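Local coordinates for pyruvate kinase (Pyrobaculum aerophilum, PDB 3QTG), which catalyses the last step of glycolysis, the transfer of a phosphoryl group from phosphoenolpyruvate to ADP that yields pyruvate and ATP, with the help of a divalent metal cation, at residues A[126-130]-A[142-146]; A[168-172]-A[258-262]. One frame throughout, in Å; residues are numbered along the deposited sequence.

How the contacts relate
Both contacts lie in or at the small mixed beta-sheet domain that pyruvate kinases insert into their TIM barrel between its third and fourth strands. Contact 1 comes first along the chain and closes before contact 2 opens. It holds segment 126-130 against strand 139-146. Contact 2 joins the end of strand 167-169, an outermost strand of the same sheet, and the turn after it to the loop that follows barrel strand 249-253 and helix 254-257. Their centres are about 14 Å apart. Lys172 of contact 2 forms salt bridges with Glu127 and Asp130 of contact 1, and Val126 packs on Val169. These links tie contact 1, within the small domain, to the place where that domain meets the barrel.

Contact 1: residues A[126-130]-A[142-146]; sequences VEQND and KVTNT
Val143 faces segment 126-130, and all three of its outer side-chain carbons meet it. Val143 CB lies 3.5 Å from Asp130 O. CG1 stands anti to the backbone N (chi1 -178°). This puts Val143 CG1 3.7 Å from Glu127 O and close to Val126 CG1. The other branch, Val143 CG2, ends 3.3 Å from Asp130 O and 3.8 Å from Val126 CG1. A single methyl of Val126 thus touches both methyls of Val143, and the two side chains cross at a slant.

Two backbone bonds fix the segment beside this valine. Asn129 N donates to Val143 O at 2.8 Å. Val143 N donates to Asp130 O at 2.9 Å. Residues 127-130 form a type II beta turn, closed by Asp130 N to Glu127 O. The carboxylate of Asp130 braces it from within: Glu127 N donates to Asp130 OD2, which it meets on the anti side and out of the carboxylate plane. The same OD2 forms a salt bridge with Lys172, as does Glu127 OE1.

Longer side chains border the contact. The Lys142 chain, bent at chi2 and chi4, brings Lys142 CE to 3.1 Å from Asn129 O. Gln128 CG lies 3.6 Å from Val143 O, and the amide end of Gln128 approaches Thr144 O. CG2 of Thr146 approaches the backbone of Glu127 and Gln128.

This is a surface contact within the small domain, away from the annotated sites. Segment 126-130 leads from helix 120-125 into strand 131-134, the antiparallel neighbour of strand 139-146. Strand 150-155 pairs with the latter's other edge, where Thr144 and Asn145 face Glu152 in a classic beta bulge. Val126 also touches Ile151 of that strand and Val169 of strand 167-169.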
ATOM      1  N   VAL A 126      47.541   6.025 -14.770  1.00 45.49           N
ATOM      2  CA  VAL A 126      48.180   6.510 -13.549  1.00 45.69           C
ATOM      3  C   VAL A 126      48.303   8.040 -13.487  1.00 46.62           C
ATOM      4  O   VAL A 126      48.749   8.688 -14.447  1.00 46.53           O
ATOM      5  CB  VAL A 126      49.588   5.837 -13.312  1.00 45.89           C
ATOM      6  CG1 VAL A 126      50.338   6.513 -12.158  1.00 45.90           C
ATOM      7  CG2 VAL A 126      49.448   4.339 -13.034  1.00 43.20           C
ATOM      8  N   GLU A 127      47.902   8.593 -12.339  1.00 46.85           N
ATOM      9  CA  GLU A 127      48.093  10.006 -12.009  1.00 48.64           C
ATOM     10  C   GLU A 127      48.854  10.122 -10.689  1.00 47.16           C
ATOM     11  O   GLU A 127      48.937   9.163  -9.911  1.00 45.66           O
ATOM     12  CB  GLU A 127      46.739  10.720 -11.856  1.00 48.61           C
ATOM     13  CG  GLU A 127      45.851  10.666 -13.079  1.00 52.38           C
ATOM     14  CD  GLU A 127      44.453  11.201 -12.793  1.00 53.60           C
ATOM     15  OE1 GLU A 127      43.677  10.537 -12.055  1.00 57.70           O
ATOM     16  OE2 GLU A 127      44.132  12.308 -13.306  1.00 61.20           O
ATOM     17  N   GLN A 128      49.375  11.314 -10.429  1.00 47.71           N
ATOM     18  CA  GLN A 128      49.972  11.626  -9.132  1.00 48.04           C
ATOM     19  C   GLN A 128      49.021  11.349  -7.971  1.00 47.23           C
ATOM     20  O   GLN A 128      47.842  11.680  -8.035  1.00 47.69           O
ATOM     21  CB  GLN A 128      50.413  13.075  -9.089  1.00 49.18           C
ATOM     22  CG  GLN A 128      51.579  13.285  -8.154  1.00 51.94           C
ATOM     23  CD  GLN A 128      52.035  14.704  -8.141  1.00 56.32           C
ATOM     24  OE1 GLN A 128      52.265  15.304  -9.191  1.00 59.01           O
ATOM     25  NE2 GLN A 128      52.157  15.272  -6.944  1.00 58.14           N
ATOM     26  N   ASN A 129      49.561  10.732  -6.921  1.00 46.41           N
ATOM     27  CA  ASN A 129      48.818  10.301  -5.716  1.00 45.86           C
ATOM     28  C   ASN A 129      48.015   9.013  -5.846  1.00 44.50           C
ATOM     29  O   ASN A 129      47.413   8.584  -4.870  1.00 43.71           O
ATOM     30  CB  ASN A 129      47.952  11.421  -5.103  1.00 46.67           C
ATOM     31  CG  ASN A 129      48.762  12.656  -4.767  1.00 48.90           C
ATOM     32  OD1 ASN A 129      48.525  13.737  -5.321  1.00 52.61           O
ATOM     33  ND2 ASN A 129      49.749  12.499  -3.883  1.00 48.72           N
ATOM     34  N   ASP A 130      48.037   8.385  -7.024  1.00 43.11           N
ATOM     35  CA  ASP A 130      47.475   7.043  -7.170  1.00 41.81           C
ATOM     36  C   ASP A 130      48.354   6.068  -6.435  1.00 40.70           C
ATOM     37  O   ASP A 130      49.546   6.331  -6.253  1.00 40.67           O
ATOM     38  CB  ASP A 130      47.418   6.604  -8.637  1.00 42.06           C
ATOM     39  CG  ASP A 130      46.160   7.061  -9.337  1.00 43.75           C
ATOM     40  OD1 ASP A 130      45.121   7.253  -8.651  1.00 47.38           O
ATOM     41  OD2 ASP A 130      46.214   7.227 -10.573  1.00 42.42           O
ATOM     42  N   LYS A 142      53.180   4.739  -3.639  1.00 38.43           N
ATOM     43  CA  LYS A 142      52.465   5.999  -3.798  1.00 39.44           C
ATOM     44  C   LYS A 142      53.109   6.780  -4.951  1.00 38.44           C
ATOM     45  O   LYS A 142      54.282   7.115  -4.879  1.00 38.82           O
ATOM     46  CB  LYS A 142      52.597   6.819  -2.509  1.00 39.41           C
ATOM     47  CG  LYS A 142      51.332   7.408  -1.960  1.00 44.74           C
ATOM     48  CD  LYS A 142      50.445   8.092  -2.977  1.00 48.12           C
ATOM     49  CE  LYS A 142      49.124   8.481  -2.299  1.00 51.72           C
ATOM     50  NZ  LYS A 142      49.342   9.535  -1.265  1.00 52.24           N
ATOM     51  N   VAL A 143      52.343   7.082  -5.992  1.00 38.29           N
ATOM     52  CA  VAL A 143      52.854   7.806  -7.171  1.00 38.21           C
ATOM     53  C   VAL A 143      53.138   9.308  -6.908  1.00 39.57           C
ATOM     54  O   VAL A 143      52.251  10.084  -6.551  1.00 39.68           O
ATOM     55  CB  VAL A 143      51.934   7.618  -8.401  1.00 37.98           C
ATOM     56  CG1 VAL A 143      52.487   8.339  -9.636  1.00 36.80           C
ATOM     57  CG2 VAL A 143      51.733   6.128  -8.691  1.00 36.68           C
ATOM     58  N   THR A 144      54.390   9.702  -7.127  1.00 40.62           N
ATOM     59  CA  THR A 144      54.872  11.035  -6.780  1.00 41.87           C
ATOM     60  C   THR A 144      55.228  11.919  -7.980  1.00 42.83           C
ATOM     61  O   THR A 144      55.389  13.135  -7.847  1.00 42.91           O
ATOM     62  CB  THR A 144      56.103  10.931  -5.872  1.00 42.03           C
ATOM     63  OG1 THR A 144      57.096  10.114  -6.508  1.00 41.45           O
ATOM     64  CG2 THR A 144      55.717  10.339  -4.509  1.00 40.60           C
ATOM     65  N   ASN A 145      55.371  11.302  -9.144  1.00 43.70           N
ATOM     66  CA  ASN A 145      55.664  12.029 -10.369  1.00 45.71           C
ATOM     67  C   ASN A 145      55.414  11.104 -11.540  1.00 46.63           C
ATOM     68  O   ASN A 145      55.576   9.888 -11.405  1.00 46.44           O
ATOM     69  CB  ASN A 145      57.116  12.550 -10.384  1.00 45.45           C
ATOM     70  CG  ASN A 145      57.300  13.736 -11.312  1.00 46.49           C
ATOM     71  OD1 ASN A 145      56.332  14.267 -11.856  1.00 48.10           O
ATOM     72  ND2 ASN A 145      58.541  14.156 -11.499  1.00 44.24           N
ATOM     73  N   THR A 146      55.005  11.689 -12.668  1.00 48.46           N
ATOM     74  CA  THR A 146      54.700  10.962 -13.911  1.00 49.58           C
ATOM     75  C   THR A 146      55.261  11.755 -15.081  1.00 50.96           C
ATOM     76  O   THR A 146      55.403  12.968 -14.999  1.00 51.19           O
ATOM     77  CB  THR A 146      53.168  10.771 -14.133  1.00 49.49           C
ATOM     78  OG1 THR A 146      52.563  12.037 -14.418  1.00 50.48           O
ATOM     79  CG2 THR A 146      52.480  10.178 -12.902  1.00 48.72           C
TER

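Contact 2: residues A[168-172]-A[258-262]; sequences VVEGK and GLHYG
The imidazole of His260 meets segment 168-172 chiefly with its edge. Gly171 CA lies there in the ring plane, and Val169 O is near that plane by CE1. Leu259 CB stands over one face, 4.1 Å above the plane and offset toward the rim. Val168 CG1 comes in obliquely, 3.5 Å from His260 CE1, and the two side chains cross at about a right angle.

His260 ND1 accepts from the backbone N-H of Gly171, with Gly171 N 3.0 Å away and 15° out of the ring plane. The bond is bent, 138° at the hydrogen. Gly171 has positive phi in the type II turn 169-172, which Lys172 N closes on Val169 O. Glu170 CG rests 3.4 Å from Leu259 O, while its carboxylate pairs with Arg140. With an alanine at His260, Gly171 N would probably lose this acceptor and a gap would open beside Val168 CG1.

Leu259 lies near Asp256, which probably binds substrate and magnesium, and His260 near Glu232, probably a magnesium ligand. The contact joins the inserted domain to a loop after a barrel strand, consistent with the pyruvate kinase fold, in which that domain sits over the active site.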
ATOM      1  N   VAL A 168      48.288  -3.621 -10.457  1.00 37.79           N
ATOM      2  CA  VAL A 168      46.954  -3.030 -10.447  1.00 37.03           C
ATOM      3  C   VAL A 168      47.073  -1.615  -9.880  1.00 36.86           C
ATOM      4  O   VAL A 168      47.920  -1.371  -9.041  1.00 36.21           O
ATOM      5  CB  VAL A 168      45.978  -3.933  -9.630  1.00 37.51           C
ATOM      6  CG1 VAL A 168      44.640  -3.223  -9.339  1.00 37.65           C
ATOM      7  CG2 VAL A 168      45.750  -5.271 -10.377  1.00 36.53           C
ATOM      8  N   VAL A 169      46.270  -0.679 -10.389  1.00 36.78           N
ATOM      9  CA  VAL A 169      46.240   0.672  -9.857  1.00 37.16           C
ATOM     10  C   VAL A 169      44.941   0.789  -9.041  1.00 37.94           C
ATOM     11  O   VAL A 169      43.848   0.681  -9.596  1.00 37.51           O
ATOM     12  CB  VAL A 169      46.313   1.756 -10.984  1.00 37.78           C
ATOM     13  CG1 VAL A 169      46.381   3.171 -10.391  1.00 37.17           C
ATOM     14  CG2 VAL A 169      47.546   1.529 -11.904  1.00 37.54           C
ATOM     15  N   GLU A 170      45.083   0.965  -7.726  1.00 38.59           N
ATOM     16  CA  GLU A 170      43.953   1.094  -6.791  1.00 39.66           C
ATOM     17  C   GLU A 170      42.903   2.086  -7.282  1.00 39.64           C
ATOM     18  O   GLU A 170      43.193   3.273  -7.428  1.00 40.45           O
ATOM     19  CB  GLU A 170      44.484   1.528  -5.428  1.00 39.88           C
ATOM     20  CG  GLU A 170      43.464   1.534  -4.294  1.00 44.05           C
ATOM     21  CD  GLU A 170      44.112   1.929  -2.987  1.00 47.29           C
ATOM     22  OE1 GLU A 170      44.427   3.127  -2.840  1.00 49.09           O
ATOM     23  OE2 GLU A 170      44.330   1.045  -2.125  1.00 48.75           O
ATOM     24  N   GLY A 171      41.693   1.591  -7.557  1.00 39.93           N
ATOM     25  CA  GLY A 171      40.576   2.428  -8.014  1.00 40.17           C
ATOM     26  C   GLY A 171      40.609   2.902  -9.460  1.00 41.38           C
ATOM     27  O   GLY A 171      39.797   3.749  -9.846  1.00 41.70           O
ATOM     28  N   LYS A 172      41.540   2.370 -10.263  1.00 41.52           N
ATOM     29  CA  LYS A 172      41.639   2.715 -11.687  1.00 42.67           C
ATOM     30  C   LYS A 172      41.484   1.489 -12.560  1.00 42.87           C
ATOM     31  O   LYS A 172      41.954   0.412 -12.223  1.00 43.47           O
ATOM     32  CB  LYS A 172      42.977   3.400 -12.033  1.00 42.48           C
ATOM     33  CG  LYS A 172      43.238   4.730 -11.355  1.00 43.81           C
ATOM     34  CD  LYS A 172      42.373   5.843 -11.905  1.00 46.17           C
ATOM     35  CE  LYS A 172      42.652   7.141 -11.169  1.00 48.19           C
ATOM     36  NZ  LYS A 172      43.852   7.838 -11.729  1.00 50.27           N
ATOM     37  N   GLY A 258      37.744  -5.748  -3.667  1.00 42.18           N
ATOM     38  CA  GLY A 258      38.438  -5.293  -2.459  1.00 42.28           C
ATOM     39  C   GLY A 258      39.732  -4.516  -2.699  1.00 43.14           C
ATOM     40  O   GLY A 258      40.175  -3.768  -1.811  1.00 43.92           O
ATOM     41  N   LEU A 259      40.340  -4.684  -3.882  1.00 42.13           N
ATOM     42  CA  LEU A 259      41.491  -3.871  -4.298  1.00 41.41           C
ATOM     43  C   LEU A 259      41.162  -2.414  -4.674  1.00 41.32           C
ATOM     44  O   LEU A 259      42.048  -1.538  -4.599  1.00 42.28           O
ATOM     45  CB  LEU A 259      42.231  -4.528  -5.473  1.00 41.30           C
ATOM     46  CG  LEU A 259      42.679  -5.985  -5.340  1.00 41.48           C
ATOM     47  CD1 LEU A 259      43.389  -6.460  -6.609  1.00 41.27           C
ATOM     48  CD2 LEU A 259      43.554  -6.177  -4.115  1.00 42.14           C
ATOM     49  N   HIS A 260      39.922  -2.155  -5.090  1.00 39.68           N
ATOM     50  CA  HIS A 260      39.522  -0.842  -5.608  1.00 39.36           C
ATOM     51  C   HIS A 260      38.668  -0.024  -4.627  1.00 39.59           C
ATOM     52  O   HIS A 260      38.407   1.165  -4.856  1.00 39.98           O
ATOM     53  CB  HIS A 260      38.838  -0.995  -6.976  1.00 38.71           C
ATOM     54  CG  HIS A 260      39.697  -1.699  -7.978  1.00 40.11           C
ATOM     55  ND1 HIS A 260      40.747  -1.080  -8.621  1.00 42.71           N
ATOM     56  CD2 HIS A 260      39.721  -2.990  -8.383  1.00 42.17           C
ATOM     57  CE1 HIS A 260      41.365  -1.953  -9.396  1.00 42.32           C
ATOM     58  NE2 HIS A 260      40.764  -3.120  -9.267  1.00 42.38           N
ATOM     59  N   TYR A 261      38.259  -0.663  -3.535  1.00 39.20           N
ATOM     60  CA  TYR A 261      37.456  -0.020  -2.500  1.00 40.35           C
ATOM     61  C   TYR A 261      38.100  -0.268  -1.139  1.00 41.35           C
ATOM     62  O   TYR A 261      38.759  -1.281  -0.953  1.00 41.69           O
ATOM     63  CB  TYR A 261      36.021  -0.581  -2.520  1.00 38.94           C
ATOM     64  CG  TYR A 261      35.241  -0.182  -3.752  1.00 37.22           C
ATOM     65  CD1 TYR A 261      34.566   1.055  -3.807  1.00 34.89           C
ATOM     66  CD2 TYR A 261      35.195  -1.024  -4.874  1.00 34.44           C
ATOM     67  CE1 TYR A 261      33.878   1.451  -4.948  1.00 34.64           C
ATOM     68  CE2 TYR A 261      34.504  -0.643  -6.021  1.00 35.44           C
ATOM     69  CZ  TYR A 261      33.845   0.593  -6.049  1.00 36.24           C
ATOM     70  OH  TYR A 261      33.164   0.962  -7.181  1.00 37.32           O
ATOM     71  N   GLY A 262      37.914   0.648  -0.194  1.00 43.11           N
ATOM     72  CA  GLY A 262      38.284   0.374   1.213  1.00 44.52           C
ATOM     73  C   GLY A 262      37.535  -0.859   1.696  1.00 44.93           C
ATOM     74  O   GLY A 262      36.491  -1.200   1.155  1.00 43.93           O
TER